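PDB 2C3H: alpha-amylase G-6 from Bacillus halodurans, which probably binds starch, this chain being the family 26 carbohydrate-binding module of the longer amylase, here with two linked glucose units bound. Local coordinates for residues H21-D26 / S37-M42. Numbering follows the deposited sequence.
With GLC (alpha-D-glucopyranose), chain I; GLC (alpha-D-glucopyranose), chain B.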
ATOM      1  N   HIS A  21      -6.790  -0.324  -2.353  1.00 31.43           N
ATOM      2  CA  HIS A  21      -5.915  -1.354  -2.906  1.00 31.67           C
ATOM      3  C   HIS A  21      -4.436  -0.942  -2.797  1.00 31.55           C
ATOM      4  O   HIS A  21      -4.099   0.238  -2.706  1.00 31.33           O
ATOM      5  CB  HIS A  21      -6.286  -1.722  -4.349  1.00 31.20           C
ATOM      6  CG  HIS A  21      -7.624  -2.380  -4.488  1.00 32.98           C
ATOM      7  ND1 HIS A  21      -8.791  -1.835  -3.982  1.00 32.06           N
ATOM      8  CD2 HIS A  21      -7.990  -3.528  -5.122  1.00 35.31           C
ATOM      9  CE1 HIS A  21      -9.807  -2.638  -4.263  1.00 34.36           C
ATOM     10  NE2 HIS A  21      -9.345  -3.678  -4.947  1.00 33.05           N
ATOM     11  N   LEU A  22      -3.562  -1.928  -2.732  1.00 31.59           N
ATOM     12  CA  LEU A  22      -2.145  -1.663  -2.606  1.00 32.11           C
ATOM     13  C   LEU A  22      -1.469  -2.064  -3.907  1.00 32.46           C
ATOM     14  O   LEU A  22      -1.451  -3.271  -4.260  1.00 33.70           O
ATOM     15  CB  LEU A  22      -1.556  -2.452  -1.445  1.00 31.32           C
ATOM     16  CG  LEU A  22      -0.109  -2.027  -1.136  1.00 33.89           C
ATOM     17  CD1 LEU A  22      -0.197  -0.717  -0.395  1.00 37.40           C
ATOM     18  CD2 LEU A  22       0.674  -3.038  -0.303  1.00 32.53           C
ATOM     19  N   TYR A  23      -0.970  -1.074  -4.644  1.00 31.90           N
ATOM     20  CA  TYR A  23      -0.223  -1.348  -5.869  1.00 31.89           C
ATOM     21  C   TYR A  23       1.258  -1.277  -5.505  1.00 32.89           C
ATOM     22  O   TYR A  23       1.660  -0.404  -4.698  1.00 33.37           O
ATOM     23  CB  TYR A  23      -0.616  -0.381  -7.007  1.00 30.67           C
ATOM     24  CG  TYR A  23       0.306  -0.478  -8.181  1.00 28.99           C
ATOM     25  CD1 TYR A  23       0.119  -1.471  -9.157  1.00 28.91           C
ATOM     26  CD2 TYR A  23       1.390   0.386  -8.315  1.00 26.96           C
ATOM     27  CE1 TYR A  23       0.975  -1.585 -10.247  1.00 23.93           C
ATOM     28  CE2 TYR A  23       2.256   0.277  -9.395  1.00 26.94           C
ATOM     29  CZ  TYR A  23       2.031  -0.732 -10.356  1.00 26.40           C
ATOM     30  OH  TYR A  23       2.872  -0.895 -11.421  1.00 29.18           O
ATOM     31  N   TYR A  24       2.075  -2.181  -6.063  1.00 33.48           N
ATOM     32  CA  TYR A  24       3.494  -2.201  -5.712  1.00 33.92           C
ATOM     33  C   TYR A  24       4.381  -2.718  -6.831  1.00 34.02           C
ATOM     34  O   TYR A  24       3.961  -3.536  -7.611  1.00 33.59           O
ATOM     35  CB  TYR A  24       3.717  -3.012  -4.418  1.00 34.43           C
ATOM     36  CG  TYR A  24       3.193  -4.447  -4.452  1.00 34.82           C
ATOM     37  CD1 TYR A  24       1.885  -4.757  -4.018  1.00 31.44           C
ATOM     38  CD2 TYR A  24       4.029  -5.496  -4.877  1.00 33.27           C
ATOM     39  CE1 TYR A  24       1.427  -6.041  -4.037  1.00 33.87           C
ATOM     40  CE2 TYR A  24       3.577  -6.804  -4.916  1.00 32.17           C
ATOM     41  CZ  TYR A  24       2.285  -7.075  -4.502  1.00 35.76           C
ATOM     42  OH  TYR A  24       1.852  -8.376  -4.510  1.00 37.36           O
ATOM     43  N   TYR A  25       5.619  -2.232  -6.916  1.00 34.07           N
ATOM     44  CA  TYR A  25       6.535  -2.679  -7.969  1.00 32.87           C
ATOM     45  C   TYR A  25       7.914  -2.489  -7.376  1.00 33.83           C
ATOM     46  O   TYR A  25       8.012  -2.091  -6.193  1.00 33.66           O
ATOM     47  CB  TYR A  25       6.334  -1.873  -9.256  1.00 32.66           C
ATOM     48  CG  TYR A  25       6.591  -0.383  -9.090  1.00 29.49           C
ATOM     49  CD1 TYR A  25       5.634   0.450  -8.484  1.00 27.53           C
ATOM     50  CD2 TYR A  25       7.792   0.194  -9.524  1.00 26.93           C
ATOM     51  CE1 TYR A  25       5.857   1.846  -8.332  1.00 26.92           C
ATOM     52  CE2 TYR A  25       8.041   1.602  -9.360  1.00 26.15           C
ATOM     53  CZ  TYR A  25       7.044   2.396  -8.767  1.00 26.75           C
ATOM     54  OH  TYR A  25       7.233   3.731  -8.568  1.00 27.95           O
ATOM     55  N   ASP A  26       8.959  -2.752  -8.178  1.00 34.24           N
ATOM     56  CA  ASP A  26      10.332  -2.815  -7.714  1.00 35.50           C
ATOM     57  C   ASP A  26      10.478  -3.718  -6.489  1.00 35.85           C
ATOM     58  O   ASP A  26      11.217  -3.354  -5.561  1.00 34.04           O
ATOM     59  CB  ASP A  26      10.834  -1.428  -7.295  1.00 36.34           C
ATOM     60  CG  ASP A  26      11.287  -0.588  -8.460  1.00 40.76           C
ATOM     61  OD1 ASP A  26      10.953  -0.926  -9.633  1.00 40.91           O
ATOM     62  OD2 ASP A  26      11.955   0.465  -8.274  1.00 44.42           O
ATOM     63  N   SER A  37      -4.812  -2.258 -12.250  1.00 38.93           N
ATOM     64  CA  SER A  37      -6.232  -2.594 -12.055  1.00 39.41           C
ATOM     65  C   SER A  37      -6.419  -3.864 -11.245  1.00 40.36           C
ATOM     66  O   SER A  37      -7.492  -4.141 -10.733  1.00 39.66           O
ATOM     67  CB  SER A  37      -6.997  -2.710 -13.366  1.00 39.29           C
ATOM     68  OG  SER A  37      -6.354  -3.616 -14.233  1.00 39.25           O
ATOM     69  N   GLU A  38      -5.355  -4.623 -11.105  1.00 41.62           N
ATOM     70  CA  GLU A  38      -5.441  -5.842 -10.340  1.00 42.87           C
ATOM     71  C   GLU A  38      -4.722  -5.731  -9.009  1.00 41.92           C
ATOM     72  O   GLU A  38      -4.678  -6.718  -8.289  1.00 41.88           O
ATOM     73  CB  GLU A  38      -4.953  -7.037 -11.173  1.00 44.13           C
ATOM     74  CG  GLU A  38      -6.068  -7.653 -12.024  1.00 48.86           C
ATOM     75  CD  GLU A  38      -5.584  -8.187 -13.368  1.00 54.34           C
ATOM     76  OE1 GLU A  38      -4.386  -8.560 -13.479  1.00 56.89           O
ATOM     77  OE2 GLU A  38      -6.412  -8.257 -14.315  1.00 56.69           O
ATOM     78  N   ALA A  39      -4.203  -4.538  -8.658  1.00 40.71           N
ATOM     79  CA  ALA A  39      -3.682  -4.323  -7.307  1.00 39.74           C
ATOM     80  C   ALA A  39      -4.673  -4.866  -6.267  1.00 40.43           C
ATOM     81  O   ALA A  39      -5.868  -4.550  -6.361  1.00 40.43           O
ATOM     82  CB  ALA A  39      -3.420  -2.862  -7.047  1.00 39.46           C
ATOM     83  N   PRO A  40      -4.197  -5.645  -5.277  1.00 40.58           N
ATOM     84  CA  PRO A  40      -5.094  -6.258  -4.290  1.00 41.15           C
ATOM     85  C   PRO A  40      -5.733  -5.333  -3.237  1.00 41.69           C
ATOM     86  O   PRO A  40      -5.146  -4.327  -2.763  1.00 40.96           O
ATOM     87  CB  PRO A  40      -4.216  -7.300  -3.587  1.00 40.64           C
ATOM     88  CG  PRO A  40      -2.777  -6.762  -3.715  1.00 42.10           C
ATOM     89  CD  PRO A  40      -2.775  -5.992  -5.022  1.00 40.62           C
ATOM     90  N   GLU A  41      -6.967  -5.741  -2.901  1.00 41.57           N
ATOM     91  CA  GLU A  41      -7.765  -5.250  -1.796  1.00 41.74           C
ATOM     92  C   GLU A  41      -7.003  -5.315  -0.503  1.00 40.93           C
ATOM     93  O   GLU A  41      -6.543  -6.370  -0.106  1.00 41.39           O
ATOM     94  CB  GLU A  41      -9.014  -6.131  -1.622  1.00 41.56           C
ATOM     95  CG  GLU A  41     -10.300  -5.494  -2.080  1.00 43.87           C
ATOM     96  CD  GLU A  41     -11.460  -5.580  -1.087  1.00 48.66           C
ATOM     97  OE1 GLU A  41     -12.468  -4.898  -1.329  1.00 51.02           O
ATOM     98  OE2 GLU A  41     -11.407  -6.297  -0.072  1.00 51.82           O
ATOM     99  N   MET A  42      -6.905  -4.193   0.186  1.00 40.36           N
ATOM    100  CA  MET A  42      -6.346  -4.241   1.514  1.00 40.06           C
ATOM    101  C   MET A  42      -7.453  -4.748   2.437  1.00 41.32           C
ATOM    102  O   MET A  42      -8.602  -4.285   2.334  1.00 41.54           O
ATOM    103  CB  MET A  42      -5.809  -2.877   1.904  1.00 38.78           C
ATOM    104  CG  MET A  42      -4.767  -2.387   0.929  1.00 34.89           C
ATOM    105  SD  MET A  42      -4.046  -0.881   1.451  1.00 33.99           S
ATOM    106  CE  MET A  42      -2.856  -1.483   2.641  1.00 32.47           C
TER
HETATM  107  C1  GLC I   2       3.393   3.793 -10.838  1.00 30.33           C
HETATM  108  C2  GLC I   2       4.281   4.969 -10.513  1.00 31.68           C
HETATM  109  C3  GLC I   2       5.263   5.211 -11.634  1.00 33.15           C
HETATM  110  C4  GLC I   2       5.999   3.907 -11.952  1.00 32.52           C
HETATM  111  C5  GLC I   2       5.017   2.832 -12.353  1.00 32.04           C
HETATM  112  C6  GLC I   2       5.723   1.504 -12.533  1.00 28.38           C
HETATM  113  O2  GLC I   2       3.472   6.111 -10.408  1.00 31.27           O
HETATM  114  O3  GLC I   2       6.121   6.262 -11.203  1.00 33.27           O
HETATM  115  O4  GLC I   2       6.924   4.081 -12.998  1.00 36.25           O
HETATM  116  O5  GLC I   2       4.049   2.650 -11.330  1.00 33.12           O
HETATM  117  O6  GLC I   2       4.773   0.464 -12.635  1.00 25.00           O
HETATM  118  C1  GLC B   1      -1.459   4.336 -13.557  1.00 31.79           C
HETATM  119  C2  GLC B   1      -1.117   5.186 -12.338  1.00 30.63           C
HETATM  120  C3  GLC B   1       0.390   5.332 -12.218  1.00 30.24           C
HETATM  121  C4  GLC B   1       0.990   3.939 -12.121  1.00 28.62           C
HETATM  122  C5  GLC B   1       0.618   3.126 -13.346  1.00 30.82           C
HETATM  123  C6  GLC B   1       1.202   1.725 -13.239  1.00 33.78           C
HETATM  124  O1  GLC B   1      -1.105   5.015 -14.750  1.00 31.80           O
HETATM  125  O2  GLC B   1      -1.719   6.457 -12.427  1.00 34.25           O
HETATM  126  O3  GLC B   1       0.833   6.106 -11.102  1.00 29.34           O
HETATM  127  O4  GLC B   1       2.381   4.131 -12.100  1.00 24.10           O
HETATM  128  O5  GLC B   1      -0.801   3.069 -13.503  1.00 33.54           O
HETATM  129  O6  GLC B   1       0.920   0.936 -14.391  1.00 32.15           O
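Between His-21 and Tyr-23, two residues whose side chains leave the edge strand 21-28 on the same face, sits the methyl group of Ala-39. Its CB lies 3.7 Å from CB of Tyr-23, while the carbonyl O of Leu-22 is closer still, at 3.4 Å. Here the loop 37-42 crosses the strand with a single backbone bridge, His-21 to Glu-41, rather than running along it. The one hydrogen bond between the two segments runs from Leu-22 N to Pro-40 O (2.9 Å, 158° at the hydrogen), and the same oxygen receives a CA-H...O contact from His-21. At the bridge itself, CA of Glu-41 sits over one face of the imidazole, 3.8 Å from the ring centroid and 12° off the normal, as a CH-pi contact. ND1 hydrogen-bonds to Thr-19 O, which helps fix the rotation of the ring. On the reverse face of the strand, CB of Leu-22 packs against CG of Met-42, among Ile-9, Phe-11 and Ile-54 of the neighbouring sheet. The Pro-40 ring lies with CD against Leu-22 O (3.1 Å) and CG at the edge of the Tyr-24 ring.

The face bearing Tyr-23 and Tyr-25 carries two glucose units joined by an alpha-1,4 link. With CG anti to the backbone N (chi1 170°), Tyr-23 sends its ring out toward the sugar; the ring also meets Trp-36 edge-to-face, and OH hydrogen-bonds to O6 of the chain I glucose (2.6 Å). Tyr-25 lays its ring under that glucose, C6 standing 3.8 Å above the plane. Without the ring, as with an alanine at Tyr-25, the chain I glucose would probably lose its aromatic floor and Gly-79 N its hydroxyl partner. Such an aromatic platform beside a hydrogen-bonding tyrosine, on one face of a beta-sandwich, is characteristic of the glucan-binding site of starch-binding modules.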